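Local coordinates for protein 11S globulin (PDB 5WXU) that probably serves as a seed storage protein, assembling as a hexamer of two-cupin subunits, and binds the auxin indole-3-acetic acid, at residues G42-L46 and R73-C77; W169-E173 and G264-R269; N224-L229 and L248-N252; T309-V315 and I455-E461; V429-W434 and A445-K449. One frame throughout, in Å; residues are numbered along the deposited sequence.

Contact 1. Residues G42-L46 and R73-C77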
# COMPACT_ATOMS: atom_id res chain seq x y z
N GLY B 42 -21.68 -15.32 -24.20
CA GLY B 42 -20.40 -15.10 -23.56
C GLY B 42 -19.94 -16.37 -22.88
O GLY B 42 -20.74 -17.34 -22.61
N GLU B 43 -18.68 -16.39 -22.51
CA GLU B 43 -18.13 -17.66 -22.07
C GLU B 43 -18.59 -18.14 -20.66
O GLU B 43 -18.39 -19.32 -20.28
CB GLU B 43 -16.64 -17.66 -22.27
CG GLU B 43 -15.82 -16.60 -21.56
CD GLU B 43 -15.69 -15.20 -22.20
OE1 GLU B 43 -16.50 -14.71 -23.06
OE2 GLU B 43 -14.78 -14.45 -21.72
N CYS B 44 -19.17 -17.22 -19.87
CA CYS B 44 -19.74 -17.53 -18.59
C CYS B 44 -21.28 -17.37 -18.59
O CYS B 44 -21.95 -17.33 -17.54
CB CYS B 44 -19.16 -16.61 -17.51
SG CYS B 44 -17.52 -17.19 -16.95
N ASP B 45 -21.86 -17.40 -19.78
CA ASP B 45 -23.33 -17.34 -19.88
C ASP B 45 -23.75 -18.79 -20.01
O ASP B 45 -23.93 -19.31 -21.11
CB ASP B 45 -23.73 -16.53 -21.06
CG ASP B 45 -25.25 -16.45 -21.22
OD1 ASP B 45 -25.97 -16.79 -20.27
OD2 ASP B 45 -25.70 -16.05 -22.29
N LEU B 46 -23.84 -19.45 -18.88
CA LEU B 46 -24.12 -20.86 -18.84
C LEU B 46 -25.60 -21.09 -18.49
O LEU B 46 -26.17 -20.54 -17.48
CB LEU B 46 -23.25 -21.59 -17.80
CG LEU B 46 -21.75 -21.22 -17.79
CD1 LEU B 46 -21.03 -21.96 -16.66
CD2 LEU B 46 -21.17 -21.53 -19.14
N ARG B 73 -17.29 -26.29 -20.45
CA ARG B 73 -17.73 -24.90 -20.34
C ARG B 73 -17.59 -24.35 -18.89
O ARG B 73 -17.14 -23.21 -18.71
CB ARG B 73 -19.16 -24.73 -20.87
CG ARG B 73 -19.20 -24.46 -22.36
CD ARG B 73 -20.58 -24.09 -22.85
NE ARG B 73 -21.07 -22.73 -22.52
CZ ARG B 73 -20.61 -21.57 -22.99
NH1 ARG B 73 -19.57 -21.53 -23.81
NH2 ARG B 73 -21.17 -20.43 -22.63
N GLU B 74 -17.98 -25.15 -17.90
CA GLU B 74 -17.81 -24.78 -16.47
C GLU B 74 -16.37 -24.32 -16.14
O GLU B 74 -16.16 -23.24 -15.54
CB GLU B 74 -18.13 -25.91 -15.50
CG GLU B 74 -19.58 -26.32 -15.35
CD GLU B 74 -20.09 -27.29 -16.42
OE1 GLU B 74 -19.41 -27.51 -17.47
OE2 GLU B 74 -21.18 -27.82 -16.20
N LEU B 75 -15.41 -25.17 -16.49
CA LEU B 75 -13.99 -24.93 -16.19
C LEU B 75 -13.43 -23.77 -16.99
O LEU B 75 -12.62 -22.97 -16.47
CB LEU B 75 -13.13 -26.17 -16.43
CG LEU B 75 -12.90 -27.04 -15.21
CD1 LEU B 75 -14.15 -27.72 -14.80
CD2 LEU B 75 -11.82 -28.09 -15.36
N GLN B 76 -13.83 -23.67 -18.27
CA GLN B 76 -13.38 -22.55 -19.08
C GLN B 76 -13.90 -21.25 -18.55
O GLN B 76 -13.15 -20.28 -18.57
CB GLN B 76 -13.84 -22.67 -20.52
CG GLN B 76 -13.28 -23.89 -21.18
CD GLN B 76 -12.26 -23.59 -22.22
OE1 GLN B 76 -11.18 -24.21 -22.24
NE2 GLN B 76 -12.61 -22.68 -23.12
N CYS B 77 -15.16 -21.22 -18.10
CA CYS B 77 -15.79 -20.01 -17.51
C CYS B 77 -15.05 -19.60 -16.19
O CYS B 77 -14.69 -18.43 -15.99
CB CYS B 77 -17.29 -20.22 -17.17
SG CYS B 77 -18.00 -18.99 -16.05
O HOH W 1 -17.02 -21.34 -21.10

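Contact 2. Residues W169-E173 and G264-R269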
# COMPACT_ATOMS: atom_id res chain seq x y z
N TRP B 169 7.09 -30.47 -4.81
CA TRP B 169 7.13 -31.94 -4.88
C TRP B 169 6.48 -32.47 -3.68
O TRP B 169 6.27 -31.75 -2.72
CB TRP B 169 8.57 -32.49 -5.00
CG TRP B 169 9.51 -32.10 -3.89
CD1 TRP B 169 10.35 -30.98 -3.85
CD2 TRP B 169 9.73 -32.75 -2.63
NE1 TRP B 169 11.03 -30.89 -2.68
CE2 TRP B 169 10.70 -31.97 -1.91
CE3 TRP B 169 9.22 -33.92 -2.03
CZ2 TRP B 169 11.11 -32.28 -0.63
CZ3 TRP B 169 9.70 -34.24 -0.80
CH2 TRP B 169 10.63 -33.49 -0.12
N ALA B 170 6.08 -33.75 -3.73
CA ALA B 170 5.34 -34.31 -2.60
C ALA B 170 5.75 -35.81 -2.44
O ALA B 170 6.08 -36.47 -3.39
CB ALA B 170 3.86 -34.18 -2.78
N TYR B 171 5.75 -36.25 -1.21
CA TYR B 171 6.12 -37.63 -0.85
C TYR B 171 5.12 -38.12 0.22
O TYR B 171 4.84 -37.44 1.20
CB TYR B 171 7.52 -37.67 -0.30
CG TYR B 171 7.91 -39.05 0.20
CD1 TYR B 171 8.10 -40.07 -0.68
CD2 TYR B 171 8.03 -39.31 1.56
CE1 TYR B 171 8.42 -41.36 -0.22
CE2 TYR B 171 8.36 -40.58 2.02
CZ TYR B 171 8.56 -41.58 1.13
OH TYR B 171 8.87 -42.84 1.62
N ASN B 172 4.59 -39.32 -0.03
CA ASN B 172 3.64 -39.98 0.87
C ASN B 172 4.39 -40.88 1.85
O ASN B 172 4.91 -41.92 1.44
CB ASN B 172 2.65 -40.84 0.07
CG ASN B 172 1.62 -41.46 0.97
OD1 ASN B 172 1.49 -41.07 2.14
ND2 ASN B 172 0.84 -42.38 0.42
N GLU B 173 4.39 -40.51 3.11
CA GLU B 173 4.99 -41.34 4.13
C GLU B 173 4.01 -42.27 4.85
O GLU B 173 4.43 -43.05 5.67
CB GLU B 173 5.77 -40.46 5.13
CG GLU B 173 4.91 -39.57 6.00
CD GLU B 173 5.76 -38.60 6.82
OE1 GLU B 173 7.01 -38.80 6.88
OE2 GLU B 173 5.19 -37.65 7.38
N GLY B 264 11.94 -45.94 1.73
CA GLY B 264 11.58 -44.66 2.33
C GLY B 264 12.58 -43.53 2.00
O GLY B 264 13.80 -43.69 2.00
N LEU B 265 12.03 -42.35 1.77
CA LEU B 265 12.82 -41.15 1.44
C LEU B 265 13.60 -40.66 2.64
O LEU B 265 13.06 -40.57 3.73
CB LEU B 265 11.85 -40.07 0.94
CG LEU B 265 12.48 -38.87 0.23
CD1 LEU B 265 13.19 -39.29 -1.06
CD2 LEU B 265 11.37 -37.87 0.00
N ARG B 266 14.87 -40.35 2.44
CA ARG B 266 15.77 -39.90 3.46
C ARG B 266 15.88 -38.37 3.25
O ARG B 266 16.13 -37.95 2.17
CB ARG B 266 17.13 -40.62 3.32
CG ARG B 266 16.98 -42.16 3.31
CD ARG B 266 18.15 -43.00 2.71
NE ARG B 266 18.42 -42.81 1.25
CZ ARG B 266 19.59 -43.08 0.60
NH1 ARG B 266 20.67 -43.56 1.24
NH2 ARG B 266 19.69 -42.85 -0.71
N LEU B 267 15.59 -37.59 4.26
CA LEU B 267 15.77 -36.11 4.16
C LEU B 267 16.12 -35.55 5.51
O LEU B 267 16.15 -36.29 6.52
CB LEU B 267 14.54 -35.47 3.52
CG LEU B 267 13.15 -35.92 3.98
CD1 LEU B 267 12.89 -35.38 5.35
CD2 LEU B 267 12.09 -35.38 3.05
N VAL B 268 16.43 -34.27 5.57
CA VAL B 268 16.84 -33.64 6.80
C VAL B 268 15.55 -33.11 7.42
O VAL B 268 14.87 -32.25 6.85
CB VAL B 268 17.86 -32.50 6.56
CG1 VAL B 268 18.28 -31.82 7.86
CG2 VAL B 268 19.09 -33.04 5.87
N ARG B 269 15.24 -33.58 8.60
CA ARG B 269 14.01 -33.18 9.23
C ARG B 269 14.11 -33.12 10.72
O ARG B 269 14.86 -33.91 11.34
CB ARG B 269 12.84 -34.06 8.80
CG ARG B 269 13.02 -35.53 9.15
CD ARG B 269 11.78 -36.08 9.85
NE ARG B 269 10.95 -36.84 8.92
CZ ARG B 269 9.62 -36.96 8.97
NH1 ARG B 269 8.88 -36.35 9.90
NH2 ARG B 269 9.02 -37.68 8.04
O HOH W 2 5.81 -37.06 9.74

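Contact 3. Residues N224-L229 and L248-N252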
# COMPACT_ATOMS: atom_id res chain seq x y z
N ASN B 224 9.09 -33.46 -19.05
CA ASN B 224 10.34 -33.41 -18.35
C ASN B 224 11.22 -32.32 -19.02
O ASN B 224 11.67 -32.47 -20.19
CB ASN B 224 11.07 -34.77 -18.44
CG ASN B 224 12.44 -34.77 -17.81
OD1 ASN B 224 13.03 -33.74 -17.51
ND2 ASN B 224 13.01 -36.00 -17.61
N VAL B 225 11.46 -31.23 -18.31
CA VAL B 225 12.17 -30.07 -18.91
C VAL B 225 13.59 -30.28 -19.36
O VAL B 225 14.11 -29.44 -20.15
CB VAL B 225 12.17 -28.79 -17.97
CG1 VAL B 225 10.79 -28.38 -17.68
CG2 VAL B 225 13.01 -28.88 -16.75
N PHE B 226 14.22 -31.38 -18.91
CA PHE B 226 15.57 -31.69 -19.29
C PHE B 226 15.63 -32.38 -20.65
O PHE B 226 16.64 -32.30 -21.31
CB PHE B 226 16.23 -32.58 -18.25
CG PHE B 226 16.35 -31.95 -16.89
CD1 PHE B 226 17.08 -30.80 -16.72
CD2 PHE B 226 15.70 -32.50 -15.77
CE1 PHE B 226 17.16 -30.19 -15.48
CE2 PHE B 226 15.78 -31.90 -14.54
CZ PHE B 226 16.56 -30.77 -14.38
N GLN B 227 14.53 -33.01 -21.06
CA GLN B 227 14.47 -33.69 -22.35
C GLN B 227 14.74 -32.84 -23.58
O GLN B 227 15.44 -33.31 -24.46
CB GLN B 227 13.14 -34.47 -22.49
CG GLN B 227 13.17 -35.68 -21.57
CD GLN B 227 11.93 -36.56 -21.62
OE1 GLN B 227 10.99 -36.28 -22.35
NE2 GLN B 227 11.99 -37.71 -20.92
N PRO B 228 14.17 -31.62 -23.68
CA PRO B 228 14.41 -30.82 -24.93
C PRO B 228 15.71 -30.10 -25.00
O PRO B 228 15.84 -29.17 -25.77
CB PRO B 228 13.23 -29.84 -24.94
CG PRO B 228 12.78 -29.74 -23.52
CD PRO B 228 12.99 -31.11 -22.93
N LEU B 229 16.71 -30.49 -24.21
CA LEU B 229 18.00 -29.84 -24.13
C LEU B 229 19.10 -30.81 -24.62
O LEU B 229 18.98 -32.08 -24.52
CB LEU B 229 18.27 -29.44 -22.69
CG LEU B 229 17.22 -28.48 -22.06
CD1 LEU B 229 17.51 -28.13 -20.62
CD2 LEU B 229 17.14 -27.20 -22.89
N LEU B 248 19.10 -37.45 -15.93
CA LEU B 248 18.10 -36.37 -15.72
C LEU B 248 17.00 -36.40 -16.75
O LEU B 248 15.79 -36.15 -16.45
CB LEU B 248 18.72 -34.98 -15.70
CG LEU B 248 19.29 -34.51 -14.37
CD1 LEU B 248 20.44 -35.33 -13.92
CD2 LEU B 248 19.76 -33.05 -14.47
N GLN B 249 17.38 -36.72 -17.98
CA GLN B 249 16.45 -36.82 -19.12
C GLN B 249 15.64 -38.09 -19.10
O GLN B 249 14.71 -38.23 -19.87
CB GLN B 249 17.18 -36.67 -20.48
CG GLN B 249 17.96 -35.37 -20.58
CD GLN B 249 18.65 -35.22 -21.92
OE1 GLN B 249 19.37 -36.11 -22.37
NE2 GLN B 249 18.41 -34.09 -22.59
N SER B 250 16.00 -38.99 -18.19
CA SER B 250 15.19 -40.16 -17.88
C SER B 250 15.14 -41.08 -19.05
O SER B 250 14.15 -41.71 -19.27
CB SER B 250 13.75 -39.79 -17.48
OG SER B 250 13.08 -40.86 -16.78
N GLU B 251 16.18 -41.13 -19.85
CA GLU B 251 16.09 -42.03 -20.98
C GLU B 251 16.19 -43.47 -20.40
O GLU B 251 16.84 -43.75 -19.32
CB GLU B 251 17.01 -41.63 -22.17
CG GLU B 251 16.27 -40.87 -23.35
CD GLU B 251 14.86 -40.27 -23.03
OE1 GLU B 251 13.85 -41.04 -22.93
OE2 GLU B 251 14.72 -39.01 -22.92
N ASN B 252 15.38 -44.31 -21.04
CA ASN B 252 15.17 -45.69 -20.62
C ASN B 252 14.61 -45.82 -19.22
O ASN B 252 14.86 -46.83 -18.58
CB ASN B 252 16.47 -46.51 -20.73
CG ASN B 252 17.12 -46.37 -22.09
OD1 ASN B 252 16.43 -46.43 -23.13
ND2 ASN B 252 18.45 -46.15 -22.10

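Contact 4. Residues T309-V315 and I455-E461. Unlike the reference sequence in segment 455-461: Asp-459 (reference Gly).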
# COMPACT_ATOMS: atom_id res chain seq x y z
N THR B 309 -23.35 -23.30 13.74
CA THR B 309 -24.70 -23.42 14.22
C THR B 309 -24.86 -24.82 14.76
O THR B 309 -24.66 -25.82 14.05
CB THR B 309 -25.67 -23.14 13.11
OG1 THR B 309 -25.51 -21.77 12.66
CG2 THR B 309 -27.18 -23.34 13.62
N SER B 310 -25.22 -24.90 16.04
CA SER B 310 -25.43 -26.15 16.69
C SER B 310 -26.52 -26.94 15.95
O SER B 310 -27.56 -26.38 15.53
CB SER B 310 -25.83 -25.84 18.13
OG SER B 310 -26.14 -27.01 18.78
N ARG B 311 -26.25 -28.24 15.75
CA ARG B 311 -27.13 -29.10 14.92
C ARG B 311 -27.16 -28.83 13.41
O ARG B 311 -27.88 -29.51 12.66
CB ARG B 311 -28.59 -29.11 15.45
CG ARG B 311 -28.67 -29.32 16.97
CD ARG B 311 -30.09 -29.50 17.48
NE ARG B 311 -30.06 -29.88 18.90
CZ ARG B 311 -31.14 -30.13 19.66
NH1 ARG B 311 -32.37 -30.04 19.16
NH2 ARG B 311 -30.99 -30.49 20.93
N GLY B 312 -26.43 -27.79 12.96
CA GLY B 312 -26.44 -27.41 11.57
C GLY B 312 -25.09 -27.71 10.92
O GLY B 312 -25.03 -28.35 9.90
N GLY B 313 -24.03 -27.16 11.47
CA GLY B 313 -22.64 -27.47 11.04
C GLY B 313 -21.75 -26.21 11.11
O GLY B 313 -22.01 -25.29 11.91
N THR B 314 -20.69 -26.26 10.30
CA THR B 314 -19.59 -25.26 10.33
C THR B 314 -19.20 -24.79 8.95
O THR B 314 -19.25 -25.51 7.98
CB THR B 314 -18.31 -25.82 11.00
OG1 THR B 314 -17.86 -27.04 10.37
CG2 THR B 314 -18.54 -26.14 12.42
N VAL B 315 -18.74 -23.54 8.95
CA VAL B 315 -17.92 -22.98 7.88
C VAL B 315 -16.55 -22.59 8.42
O VAL B 315 -16.44 -21.87 9.45
CB VAL B 315 -18.61 -21.76 7.22
CG1 VAL B 315 -17.79 -21.29 6.02
CG2 VAL B 315 -19.93 -22.18 6.67
N ILE B 455 -27.09 -17.21 11.24
CA ILE B 455 -26.20 -16.67 10.18
C ILE B 455 -25.60 -17.84 9.46
O ILE B 455 -24.93 -18.69 10.09
CB ILE B 455 -25.06 -15.81 10.78
CG1 ILE B 455 -25.65 -14.54 11.38
CG2 ILE B 455 -24.04 -15.47 9.73
CD1 ILE B 455 -24.66 -13.58 12.12
N THR B 456 -25.81 -17.85 8.14
CA THR B 456 -25.19 -18.77 7.17
C THR B 456 -25.49 -20.26 7.26
O THR B 456 -25.88 -20.87 6.22
CB THR B 456 -23.65 -18.54 7.16
OG1 THR B 456 -23.41 -17.18 6.77
CG2 THR B 456 -22.92 -19.50 6.25
N VAL B 457 -25.26 -20.86 8.43
CA VAL B 457 -25.52 -22.31 8.63
C VAL B 457 -26.89 -22.50 9.23
O VAL B 457 -27.13 -21.98 10.29
CB VAL B 457 -24.43 -23.02 9.47
CG1 VAL B 457 -24.74 -24.52 9.55
CG2 VAL B 457 -23.09 -22.86 8.77
N LEU B 458 -27.79 -23.18 8.51
CA LEU B 458 -29.15 -23.38 8.94
C LEU B 458 -29.31 -24.70 9.66
O LEU B 458 -28.95 -25.73 9.15
CB LEU B 458 -30.15 -23.28 7.80
CG LEU B 458 -30.11 -21.98 7.03
CD1 LEU B 458 -30.98 -21.93 5.82
CD2 LEU B 458 -30.41 -20.78 7.97
N ASP B 459 -29.98 -24.60 10.80
CA ASP B 459 -30.40 -25.74 11.64
C ASP B 459 -31.48 -26.51 10.84
O ASP B 459 -32.41 -25.89 10.31
CB ASP B 459 -30.97 -25.10 12.91
CG ASP B 459 -30.96 -26.01 14.10
OD1 ASP B 459 -31.31 -27.22 13.99
OD2 ASP B 459 -30.68 -25.46 15.20
N PRO B 460 -31.36 -27.83 10.71
CA PRO B 460 -32.50 -28.51 10.06
C PRO B 460 -33.76 -28.43 10.97
O PRO B 460 -34.83 -28.37 10.44
CB PRO B 460 -32.02 -29.94 9.88
CG PRO B 460 -30.86 -30.10 10.82
CD PRO B 460 -30.35 -28.76 11.22
N GLU B 461 -33.59 -28.30 12.31
CA GLU B 461 -34.72 -28.24 13.28
C GLU B 461 -35.34 -26.82 13.53
O GLU B 461 -35.82 -26.55 14.64
CB GLU B 461 -34.36 -28.87 14.67
CG GLU B 461 -33.10 -29.73 14.85
CD GLU B 461 -33.08 -31.02 14.06
OE1 GLU B 461 -34.11 -31.36 13.42
OE2 GLU B 461 -32.02 -31.68 14.09
O HOH W 3 -28.99 -31.82 13.28

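Contact 5. Residues V429-W434 and A445-K449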
# COMPACT_ATOMS: atom_id res chain seq x y z
N VAL B 429 -32.88 -4.30 3.35
CA VAL B 429 -33.77 -3.49 2.56
C VAL B 429 -35.04 -3.11 3.41
O VAL B 429 -35.52 -3.92 4.19
CB VAL B 429 -34.11 -4.27 1.26
CG1 VAL B 429 -35.26 -3.65 0.44
CG2 VAL B 429 -32.83 -4.41 0.38
N PRO B 430 -35.55 -1.88 3.25
CA PRO B 430 -36.79 -1.52 3.97
C PRO B 430 -37.89 -2.53 3.74
O PRO B 430 -38.07 -3.00 2.61
CB PRO B 430 -37.11 -0.15 3.41
CG PRO B 430 -35.78 0.44 3.03
CD PRO B 430 -35.08 -0.75 2.43
N LEU B 431 -38.62 -2.87 4.80
CA LEU B 431 -39.76 -3.79 4.65
C LEU B 431 -40.74 -3.37 3.56
O LEU B 431 -41.22 -4.22 2.80
CB LEU B 431 -40.64 -3.82 5.92
CG LEU B 431 -40.74 -4.91 6.96
CD1 LEU B 431 -42.03 -4.64 7.72
CD2 LEU B 431 -40.61 -6.36 6.55
N ASP B 432 -40.99 -2.06 3.46
CA ASP B 432 -41.96 -1.57 2.49
C ASP B 432 -41.55 -1.72 1.04
O ASP B 432 -42.38 -1.74 0.09
CB ASP B 432 -42.36 -0.12 2.80
CG ASP B 432 -43.80 0.23 2.28
OD1 ASP B 432 -44.62 -0.69 2.14
OD2 ASP B 432 -44.02 1.43 2.05
N VAL B 433 -40.22 -1.84 0.82
CA VAL B 433 -39.76 -2.20 -0.54
C VAL B 433 -40.24 -3.60 -0.90
O VAL B 433 -40.77 -3.79 -2.01
CB VAL B 433 -38.21 -2.09 -0.69
CG1 VAL B 433 -37.68 -2.69 -1.98
CG2 VAL B 433 -37.76 -0.65 -0.62
N TRP B 434 -40.09 -4.55 0.01
CA TRP B 434 -40.50 -5.94 -0.27
C TRP B 434 -42.04 -6.03 -0.31
O TRP B 434 -42.58 -6.77 -1.10
CB TRP B 434 -39.96 -6.86 0.76
CG TRP B 434 -38.42 -6.85 0.88
CD1 TRP B 434 -37.72 -6.79 2.05
CD2 TRP B 434 -37.45 -7.02 -0.16
NE1 TRP B 434 -36.36 -6.90 1.81
CE2 TRP B 434 -36.16 -6.99 0.46
CE3 TRP B 434 -37.54 -7.12 -1.55
CZ2 TRP B 434 -34.98 -7.12 -0.27
CZ3 TRP B 434 -36.34 -7.21 -2.31
CH2 TRP B 434 -35.07 -7.23 -1.66
N ALA B 445 -43.98 -10.01 5.04
CA ALA B 445 -42.64 -9.44 4.80
C ALA B 445 -41.84 -9.51 6.06
O ALA B 445 -40.67 -9.80 5.98
CB ALA B 445 -42.77 -8.02 4.32
N ARG B 446 -42.43 -9.28 7.24
CA ARG B 446 -41.67 -9.51 8.48
C ARG B 446 -41.20 -10.93 8.62
O ARG B 446 -40.07 -11.16 9.01
CB ARG B 446 -42.48 -9.15 9.72
CG ARG B 446 -42.53 -7.72 9.96
CD ARG B 446 -43.31 -7.42 11.24
NE ARG B 446 -43.68 -6.03 11.06
CZ ARG B 446 -42.88 -5.01 11.32
NH1 ARG B 446 -41.68 -5.20 11.88
NH2 ARG B 446 -43.30 -3.77 11.07
N SER B 447 -42.10 -11.90 8.38
CA SER B 447 -41.73 -13.27 8.45
C SER B 447 -40.56 -13.53 7.55
O SER B 447 -39.61 -14.23 7.93
CB SER B 447 -42.89 -14.20 8.05
OG SER B 447 -43.95 -14.12 9.04
N LEU B 448 -40.61 -12.99 6.34
CA LEU B 448 -39.46 -13.15 5.42
C LEU B 448 -38.12 -12.66 6.01
O LEU B 448 -37.07 -13.36 5.96
CB LEU B 448 -39.76 -12.49 4.09
CG LEU B 448 -38.87 -12.87 2.93
CD1 LEU B 448 -39.02 -14.34 2.47
CD2 LEU B 448 -39.13 -11.94 1.77
N LYS B 449 -38.15 -11.47 6.60
CA LYS B 449 -36.98 -10.92 7.26
C LYS B 449 -36.44 -11.74 8.43
O LYS B 449 -35.20 -11.99 8.52
CB LYS B 449 -37.25 -9.49 7.76
CG LYS B 449 -36.97 -8.44 6.74
CD LYS B 449 -36.96 -7.04 7.32
CE LYS B 449 -36.69 -5.97 6.29
NZ LYS B 449 -36.03 -4.72 6.83

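Contact 1. Residues G42-L46 and R73-C77
Cys-44 and Cys-77 are joined by a disulfide that ties the loop ahead of strand 56-60 to helix 73-78 of the N-terminal cupin half. The SG-SG bond of 2.1 Å has a chi3 of 110°, and the two cysteines enter it differently: SG of Cys-77 stands anti to its own N (chi1 164°), whereas SG of Cys-44 lies beside N. One helical turn before Cys-77, the side chains of Arg-73 and Leu-46 run alongside each other, pointing opposite ways, with Leu-46 CD2 3.6 Å from Arg-73 NE. Leucine suits this place because one methyl lies against the arginine and the other, CD1, rests 4.2 Å from CB of Cys-77.

The bend of Arg-73 at chi3 brings its guanidinium to the type I turn from Gly-42 to Asp-45, where an arginine can reach several carbonyls at once. NH2 bonds to Gly-42 O at 3.1 Å and weakly to Asp-45 O, both acceptors lying at the guanidinium edge, while Glu-43 O sits over one face. Gly-42 O is gripped twice, because Asp-45 N meets it from the opposite face of its carbonyl plane to Arg-73 NH2. Tyr-392 of the same chain and Asp-194 of the second subunit also bond to the backbone round Cys-44. A water closes the contact, donating to Glu-43 O at 2.6 Å and to Arg-73 O at 3.0 Å.

Contact 2. Residues W169-E173 and G264-R269
The hydroxyl OH of Tyr-171 accepts a hydrogen bond from the backbone N of Leu-265 at 3.2 Å and a fairly straight 159°, joining strand 168-172 of the N-terminal cupin barrel to the loop after strand 258-260. CG of Tyr-171 is anti to N (chi1 175°), which carries the ring out to that loop. There Leu-265 runs alongside it, pointing the other way, and its CB lies 3.6 Å from the Tyr-171 ring centroid, a CH-pi contact over the face. Tyrosine suits the place by offering an apolar face to the leucine and an oxygen to the leucine's own backbone. A phenylalanine in its place would probably leave the N-H of Leu-265 without its acceptor and the loop less firmly held. Gly-264 CA comes within 3.3 Å of the same OH, at backbone angles where a CB would strike the preceding carbonyl oxygen.

Two residues back on the strand, Trp-169 brings its six-membered ring to both leucines: CZ3 is 4.1 Å from CD2 of Leu-265, and CD2 of Leu-267 comes to the ring edge at CH2. Pro-430 of the third subunit packs on Trp-169 and Leu-267. Toward the end of both segments, Glu-173 and Arg-269 form a salt bridge, the carboxylate and guanidinium nearly coplanar, 23° apart. OE1 of Glu-173 is 2.6 Å from NH2 of Arg-269, though the bent hydrogen bond is weak. Alongside it a water donates to Glu-173 OE2 and accepts from Arg-269 NH1 at 3.2 Å.

Contact 3. Residues N224-L229 and L248-N252
The ring of Phe-226 carries Leu-248 on one face, with CD2 of the leucine 3.9 Å above the ring centre in a CH-pi contact and CB over the same side nearer CD2 of the ring. Three amides then work through their edges. Asn-224 ND2 points its N-H at Leu-248 O, 3.0 Å away and almost perfectly straight at 178°, with the oxygen in the amide plane and the donor on a carbonyl lone pair; the same nitrogen also bonds to Gly-204 O. Gln-227 NE2 reaches Gln-249 O at 3.0 Å and has a second partner in Asn-205 OD1. In return, the extended chain of Gln-249 brings NE2 2.8 Å from Phe-226 O, which lies in the plane of the Gln-249 amide, with a weak second bond to Leu-229 O.

Side-chain amides fit here because helix 242-248 ends in a Schellman motif, Ser-250 taking a positive phi of 67°, and the last carbonyls of a helix lack onward backbone donors. Asn-224 does double duty: its OD1 accepts from Phe-226 N at 3.0 Å, an Asx turn that shapes the first of two overlapping type I turns. The contact thus joins the loop leaving strand 221-224 to the end of helix 242-248. Helix 231-238 adds Leu-234 against Phe-226 and Leu-229, while Phe-438 of the third subunit packs on Leu-248.

Contact 4. Residues T309-V315 and I455-E461
Thr-309 and Val-457 meet through their first torsions: OG1 of Thr-309 lies anti to the carbonyl carbon (chi1 -63°), and CG1 of Val-457 is anti to N (chi1 -177°). These settings turn OG1 onto Val-457 O, a 2.9 Å hydrogen bond, and spread the valine methyls along the other strand. The strands belong to different sheets of the C-terminal cupin barrel, 307-309 and 313-318 to one and 457-458 to the other. Val-457 CG1 lies 3.3 Å from Gly-313 N, at a classic beta bulge where Gly-312 and Gly-313 both face Thr-309, and CG2 meets Val-315 CG2 at 3.9 Å. A CB on Gly-312 would press on Val-457, so glycine suits the bulge. A valine in place of Thr-309 would probably leave Val-457 O without this donor.

Thr-309 also pairs with a strand of the fourth subunit, and the side chain of Ile-455 lies about 5 Å from a bound indole-3-acetic acid, packing on Pro-121 of that subunit. Farther on, a water lies between Arg-311 O and OE2 of the poorly ordered Glu-461. Asp-459 opens an Asx turn, its OD1 accepting from Glu-461 N at 3.0 Å, on the anti side and 34° out of the carboxylate plane.

Contact 5. Residues V429-W434 and A445-K449
Val-429 offers its carbonyl O to Lys-449 NZ, a 2.8 Å hydrogen bond with the ammonium tilted 28° from the carbonyl plane. The lysine chain runs extended beyond CG, as only a long side chain could cross from helix 442-450 to this loop. NZ also bonds to Arg-427 O and forms a salt bridge with Asp-146 of the second subunit, so the buried charge is met by two carbonyls and a carboxylate. Pro-430 follows at the N-cap of helix 431-438.

Leu-431 makes the main apolar contact, wedged against the second helix with chi1 at -107°, off the staggered positions. Its CD2 lies 3.5 Å from Ala-445 CB and 3.8 Å from Lys-449 CD; the small alanine lets the leucine come close, CD2 also pressing on the Ala-445 backbone. The other methyl, CD1, sits 3.6 Å above the guanidinium plane of Arg-446, over its centre, while NH2 of that group bonds to Gln-442 OE1 and to Arg-145 O of the second subunit.

Trp-434 takes Lys-449 CE at its ring edge, 4.4 Å from CD1, and has Val-429 CG1 over one face; NE1 bonds to Ile-426 O. This cluster of short helices, 425-428, 431-438 and 442-450, is the helical extension that follows the second barrel in 11S globulins, where it packs on the neighbouring subunit's N-terminal barrel.

How the contacts relate
Contacts 1, 3, 4 and 5 are mostly buried, contact 2 only in part. Contact 1 is covalent, as suits an irregular loop held to a helix, whereas contact 3 relies on amides that satisfy a helix end. Contacts 2 and 4 both involve barrel strands: in contact 2 an aromatic strand face meets a loop, and in contact 4 small residues let two sheets come close. Contact 5 joins helices through leucine and a buried lysine. Contacts 4 and 5, with centres about 23 Å apart, are linked by helix 442-450 leading into strand 457-458. Contacts 2 and 5 are remote within a chain but meet between subunits, through Trp-169 with Pro-430 and Arg-266 with Asp-432.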